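Local coordinates for possible atls1-like light-inducible protein (Prochlorococcus marinus, PDB 2XCZ), which is a small cyanobacterial member of the macrophage migration inhibitory factor (MIF) family, built as a trimer of alpha/beta subunits, at residues C81-I84 and E85-G89; I65-D69 and G70-Q74. All blocks are in the same frame, centred on the assembly; numbering follows the deposited sequence.

Interaction 1 of 2, residues C81-I84 and E85-G89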
ATOM      1  N   CYS A  81      10.927 -13.851  -3.385  1.00 11.15           N
ATOM      2  CA  CYS A  81      11.237 -13.786  -4.820  1.00 12.58           C
ATOM      3  C   CYS A  81      11.190 -15.182  -5.428  1.00 13.12           C
ATOM      4  O   CYS A  81      10.658 -15.368  -6.525  1.00 13.70           O
ATOM      5  CB  CYS A  81      12.591 -13.135  -5.079  1.00 12.19           C
ATOM      6  SG  CYS A  81      12.606 -11.376  -4.706  1.00 13.11           S
ATOM      7  N   GLY A  82      11.715 -16.161  -4.693  1.00 14.01           N
ATOM      8  CA  GLY A  82      11.693 -17.552  -5.159  1.00 14.27           C
ATOM      9  C   GLY A  82      10.285 -18.106  -5.315  1.00 14.51           C
ATOM     10  O   GLY A  82       9.956 -18.735  -6.341  1.00 14.84           O
ATOM     11  N   HIS A  83       9.448 -17.854  -4.310  1.00 14.15           N
ATOM     12  CA  HIS A  83       8.059 -18.311  -4.309  1.00 14.75           C
ATOM     13  C   HIS A  83       7.285 -17.676  -5.470  1.00 14.63           C
ATOM     14  O   HIS A  83       6.536 -18.351  -6.187  1.00 14.53           O
ATOM     15  CB  HIS A  83       7.396 -17.981  -2.965  1.00 14.25           C
ATOM     16  CG  HIS A  83       6.096 -18.689  -2.748  1.00 15.94           C
ATOM     17  ND1 HIS A  83       6.029 -20.017  -2.384  1.00 17.40           N
ATOM     18  CD2 HIS A  83       4.815 -18.260  -2.857  1.00 16.74           C
ATOM     19  CE1 HIS A  83       4.760 -20.377  -2.281  1.00 17.08           C
ATOM     20  NE2 HIS A  83       4.003 -19.325  -2.554  1.00 17.49           N
ATOM     21  N   ILE A  84       7.492 -16.374  -5.678  1.00 13.71           N
ATOM     22  CA  ILE A  84       6.795 -15.659  -6.737  1.00 14.05           C
ATOM     23  C   ILE A  84       7.272 -16.069  -8.144  1.00 14.76           C
ATOM     24  O   ILE A  84       6.465 -16.209  -9.058  1.00 14.66           O
ATOM     25  CB  ILE A  84       6.828 -14.125  -6.514  1.00 13.55           C
ATOM     26  CG1 ILE A  84       5.984 -13.777  -5.277  1.00 13.51           C
ATOM     27  CG2 ILE A  84       6.328 -13.401  -7.761  1.00 14.06           C
ATOM     28  CD1 ILE A  84       6.196 -12.379  -4.734  1.00  9.83           C
ATOM     29  N   GLU A  85       8.579 -16.261  -8.297  1.00 15.61           N
ATOM     30  CA  GLU A  85       9.183 -16.761  -9.530  1.00 17.40           C
ATOM     31  C   GLU A  85       8.553 -18.081  -9.941  1.00 17.93           C
ATOM     32  O   GLU A  85       8.126 -18.250 -11.079  1.00 17.81           O
ATOM     33  CB  GLU A  85      10.670 -17.013  -9.322  1.00 18.26           C
ATOM     34  CG  GLU A  85      11.583 -15.914  -9.763  1.00 22.02           C
ATOM     35  CD  GLU A  85      12.941 -16.441 -10.202  1.00 25.61           C
ATOM     36  OE1 GLU A  85      13.586 -15.797 -11.048  1.00 26.75           O
ATOM     37  OE2 GLU A  85      13.365 -17.507  -9.694  1.00 29.36           O
ATOM     38  N   GLN A  86       8.513 -19.005  -8.986  1.00 18.55           N
ATOM     39  CA  GLN A  86       7.994 -20.363  -9.193  1.00 20.15           C
ATOM     40  C   GLN A  86       6.491 -20.379  -9.521  1.00 20.18           C
ATOM     41  O   GLN A  86       6.057 -21.060 -10.458  1.00 20.32           O
ATOM     42  CB  GLN A  86       8.306 -21.202  -7.944  1.00 20.53           C
ATOM     43  CG  GLN A  86       7.709 -22.598  -7.885  1.00 25.59           C
ATOM     44  CD  GLN A  86       8.687 -23.659  -8.335  1.00 30.82           C
ATOM     45  OE1 GLN A  86       9.280 -24.365  -7.512  1.00 33.65           O
ATOM     46  NE2 GLN A  86       8.876 -23.773  -9.645  1.00 32.56           N
ATOM     47  N   ASN A  87       5.709 -19.609  -8.766  1.00 19.48           N
ATOM     48  CA  ASN A  87       4.254 -19.690  -8.818  1.00 19.59           C
ATOM     49  C   ASN A  87       3.561 -18.702  -9.759  1.00 19.17           C
ATOM     50  O   ASN A  87       2.475 -18.992 -10.274  1.00 19.75           O
ATOM     51  CB  ASN A  87       3.692 -19.576  -7.403  1.00 19.64           C
ATOM     52  CG  ASN A  87       3.960 -20.821  -6.580  1.00 21.44           C
ATOM     53  OD1 ASN A  87       3.261 -21.824  -6.723  1.00 25.33           O
ATOM     54  ND2 ASN A  87       4.962 -20.766  -5.713  1.00 20.72           N
ATOM     55  N   LEU A  88       4.185 -17.554 -10.001  1.00 18.80           N
ATOM     56  CA  LEU A  88       3.606 -16.549 -10.900  1.00 18.39           C
ATOM     57  C   LEU A  88       4.392 -16.356 -12.186  1.00 18.26           C
ATOM     58  O   LEU A  88       3.935 -15.655 -13.079  1.00 18.87           O
ATOM     59  CB  LEU A  88       3.421 -15.197 -10.184  1.00 18.07           C
ATOM     60  CG  LEU A  88       2.486 -15.212  -8.976  1.00 17.82           C
ATOM     61  CD1 LEU A  88       2.491 -13.841  -8.299  1.00 15.84           C
ATOM     62  CD2 LEU A  88       1.074 -15.637  -9.397  1.00 17.90           C
ATOM     63  N   GLY A  89       5.568 -16.974 -12.265  1.00 17.94           N
ATOM     64  CA  GLY A  89       6.437 -16.860 -13.431  1.00 18.20           C
ATOM     65  C   GLY A  89       7.005 -15.463 -13.617  1.00 18.31           C
ATOM     66  O   GLY A  89       7.290 -15.051 -14.744  1.00 19.43           O
TER

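Interaction 2 of 2, residues I65-D69 and G70-Q74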
ATOM      1  N   ILE A  65       6.261  -6.912  13.240  1.00 11.11           N
ATOM      2  CA  ILE A  65       6.687  -6.345  14.505  1.00 10.99           C
ATOM      3  C   ILE A  65       7.983  -7.075  14.854  1.00 11.29           C
ATOM      4  O   ILE A  65       7.972  -8.229  15.296  1.00 11.42           O
ATOM      5  CB  ILE A  65       5.619  -6.490  15.623  1.00 10.74           C
ATOM      6  CG1 ILE A  65       4.349  -5.706  15.279  1.00 11.33           C
ATOM      7  CG2 ILE A  65       6.188  -5.984  16.960  1.00 12.24           C
ATOM      8  CD1 ILE A  65       3.169  -6.029  16.191  1.00 11.32           C
ATOM      9  N   GLY A  66       9.094  -6.391  14.631  1.00 11.25           N
ATOM     10  CA  GLY A  66      10.415  -6.984  14.728  1.00 12.68           C
ATOM     11  C   GLY A  66      10.607  -8.150  13.768  1.00 13.28           C
ATOM     12  O   GLY A  66       9.891  -8.270  12.762  1.00 13.60           O
ATOM     13  N   ALA A  67      11.596  -8.985  14.085  1.00 13.11           N
ATOM     14  CA  ALA A  67      11.923 -10.208  13.340  1.00 13.81           C
ATOM     15  C   ALA A  67      12.582  -9.940  11.985  1.00 13.43           C
ATOM     16  O   ALA A  67      12.677 -10.841  11.150  1.00 13.93           O
ATOM     17  CB  ALA A  67      10.698 -11.110  13.190  1.00 13.58           C
ATOM     18  N   LEU A  68      13.036  -8.707  11.785  1.00 13.34           N
ATOM     19  CA  LEU A  68      13.666  -8.315  10.527  1.00 13.32           C
ATOM     20  C   LEU A  68      15.099  -7.834  10.759  1.00 13.67           C
ATOM     21  O   LEU A  68      15.594  -6.952  10.062  1.00 14.32           O
ATOM     22  CB  LEU A  68      12.816  -7.237   9.806  1.00 12.89           C
ATOM     23  CG  LEU A  68      11.406  -7.689   9.391  1.00 12.49           C
ATOM     24  CD1 LEU A  68      10.606  -6.515   8.857  1.00 11.71           C
ATOM     25  CD2 LEU A  68      11.484  -8.806   8.342  1.00 11.98           C
ATOM     26  N   ASP A  69      15.765  -8.448  11.732  1.00 14.31           N
ATOM     27  CA  ASP A  69      17.129  -8.081  12.088  1.00 13.91           C
ATOM     28  C   ASP A  69      18.179  -8.866  11.295  1.00 14.15           C
ATOM     29  O   ASP A  69      17.925  -9.986  10.824  1.00 14.52           O
ATOM     30  CB  ASP A  69      17.341  -8.301  13.592  1.00 14.23           C
ATOM     31  CG  ASP A  69      16.238  -7.656  14.443  1.00 14.05           C
ATOM     32  OD1 ASP A  69      16.039  -6.430  14.349  1.00 14.13           O
ATOM     33  OD2 ASP A  69      15.599  -8.379  15.243  1.00 16.52           O
ATOM     34  N   GLY A  70      19.360  -8.262  11.170  1.00 14.52           N
ATOM     35  CA  GLY A  70      20.512  -8.900  10.539  1.00 14.53           C
ATOM     36  C   GLY A  70      20.189  -9.340   9.131  1.00 14.59           C
ATOM     37  O   GLY A  70      19.753  -8.534   8.313  1.00 14.74           O
ATOM     38  N   SER A  71      20.356 -10.632   8.875  1.00 14.77           N
ATOM     39  CA  SER A  71      20.193 -11.193   7.530  1.00 15.70           C
ATOM     40  C   SER A  71      18.740 -11.457   7.130  1.00 15.35           C
ATOM     41  O   SER A  71      18.466 -11.895   6.011  1.00 15.11           O
ATOM     42  CB  SER A  71      20.997 -12.489   7.410  1.00 15.32           C
ATOM     43  OG  SER A  71      20.511 -13.464   8.315  1.00 19.16           O
ATOM     44  N   ARG A  72      17.806 -11.180   8.035  1.00 14.83           N
ATOM     45  CA  ARG A  72      16.408 -11.532   7.814  1.00 14.48           C
ATOM     46  C   ARG A  72      15.771 -10.939   6.555  1.00 13.90           C
ATOM     47  O   ARG A  72      15.059 -11.655   5.841  1.00 13.38           O
ATOM     48  CB  ARG A  72      15.568 -11.189   9.050  1.00 15.48           C
ATOM     49  CG  ARG A  72      15.624 -12.238  10.140  1.00 16.33           C
ATOM     50  CD  ARG A  72      14.596 -13.321   9.870  1.00 15.48           C
ATOM     51  NE  ARG A  72      14.669 -14.390  10.864  1.00 17.36           N
ATOM     52  CZ  ARG A  72      14.013 -14.405  12.020  1.00 18.39           C
ATOM     53  NH1 ARG A  72      13.199 -13.410  12.359  1.00 18.48           N
ATOM     54  NH2 ARG A  72      14.165 -15.431  12.842  1.00 19.00           N
ATOM     55  N   THR A  73      16.023  -9.659   6.272  1.00 13.69           N
ATOM     56  CA  THR A  73      15.413  -9.066   5.069  1.00 13.66           C
ATOM     57  C   THR A  73      15.974  -9.714   3.807  1.00 13.97           C
ATOM     58  O   THR A  73      15.225  -9.941   2.860  1.00 13.74           O
ATOM     59  CB  THR A  73      15.496  -7.510   4.993  1.00 13.82           C
ATOM     60  OG1 THR A  73      16.868  -7.101   4.980  1.00 13.68           O
ATOM     61  CG2 THR A  73      14.759  -6.857   6.163  1.00 14.54           C
ATOM     62  N   GLN A  74      17.267 -10.064   3.802  1.00 14.83           N
ATOM     63  CA  GLN A  74      17.817 -10.861   2.687  1.00 15.47           C
ATOM     64  C   GLN A  74      17.148 -12.240   2.558  1.00 14.85           C
ATOM     65  O   GLN A  74      16.773 -12.663   1.457  1.00 14.69           O
ATOM     66  CB  GLN A  74      19.352 -11.000   2.769  1.00 16.62           C
ATOM     67  CG  GLN A  74      20.108  -9.807   2.180  1.00 21.35           C
ATOM     68  CD  GLN A  74      21.640  -9.973   2.148  1.00 26.48           C
ATOM     69  OE1 GLN A  74      22.185 -11.043   2.447  1.00 28.97           O
ATOM     70  NE2 GLN A  74      22.335  -8.894   1.781  1.00 29.89           N
TER

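Interaction 1 of 2, residues C81-I84 and E85-G89
Asn87 folds back over the last turn of helix 72-88 to meet His83, one helical turn earlier, with both its backbone and its side chain. CG lies anti to the carbonyl carbon (chi1 -72°), which swings the amide back along the helix. Starting from the backbone, Asn87 CB sits 3.3 Å from His83 O. Asn87 CG passes His83 O at 3.6 Å, and ND2 closes on it, with Asn87 ND2 to His83 O at 2.9 Å. The bond is fairly straight at 159°, and the oxygen lies close to the amide plane. The backbone N of Asn87 also donates to His83 O, at 3.0 Å, from the opposite face of the carbonyl plane, so two donors grip one acceptor. The same ND2 rides above the centre of the imidazole, 3.4 Å from its plane, with ring and amide planes 40° apart. His83 NE2 is bonded to Leu19 O, which anchors the ring against helix 16-31.

This is the C-terminal end of the helix in the beta-alpha-beta unit formed by strand 58-64, helix 72-88 and strand 95-101. Ordinary i to i+4 bonds carry the backbone, including Leu88 N to Ile84 O at 2.8 Å, until Gly89 leaves helical geometry with positive phi. On the sheet side, Ile84 CG2 meets Leu88 CD1 at 3.9 Å, while Ile84 also packs on Val60 and Ile95. Glu85 lies on a more exposed side: its CB and CG pass Cys81 O, the latter at 3.4 Å, and its OE1 accepts from Ala92 N beyond the helix end.

Interaction 2 of 2, residues I65-D69 and G70-Q74
Arg72 curls back from the start of helix 72-88 and binds the carbonyl of Ala67, five residues earlier, through NH1. The distance from Arg72 NH1 to Ala67 O is 2.9 Å and the N-H...O angle is 159°. The oxygen lies at the guanidinium edge, in its plane, whereas the donor sits well to one side of the carbonyl, at a C=O...N angle of 112°. A bend at chi2 (-85°) wraps the aliphatic part round the same oxygen: Arg72 CG and CD each come within 3.4 Å of Ala67 O. Ala67 CB adds a contact to Arg72 NH1 at 3.5 Å. The close packing also involves the base of the arginine, where Arg72 CB meets Leu68 CA at 3.7 Å and Asp69 O at 3.2 Å.

The same arginine ends a type II' beta turn, Asp69 to Arg72, leading from the loop after strand 58-64 into the helix. It is closed by Arg72 N donating to Asp69 O at 3.0 Å. Gly70 takes the turn's second position with positive phi, a conformation that favours glycine.

The outer side is looser. Asp69, Gly70 and Ser71 are exposed, and the Asp69 carboxylate stays apart from the guanidinium, with Asp69 OD2 6.3 Å from Arg72 NH1. Ser71 OG is hydrogen-bonded to Glu75 OE2 farther along the helix. On the buried side Thr73 CG2 approaches Leu68 CB at 4.1 Å, and Arg105 of the second subunit bonds to both residues, its backbone O to Thr73 OG1 and its NH2 to Leu68 O.

Interactions 1 and 2 mark the two ends of a single helix, 72-88: the 65-74 turn leads into it and the 81-89 region finishes it. Their centres are 21 Å apart and their nearest atoms about 8 Å, so they do not touch and are related through the intervening helix. Each also meets the second subunit, but unequally. Five residues of interaction 2 are within its reach; from interaction 1 a single residue is, Cys81 packing on Gly111 of that subunit. A PEG molecule, probably left from crystallisation, is hydrogen-bonded to Ile65 N in segment 65-69.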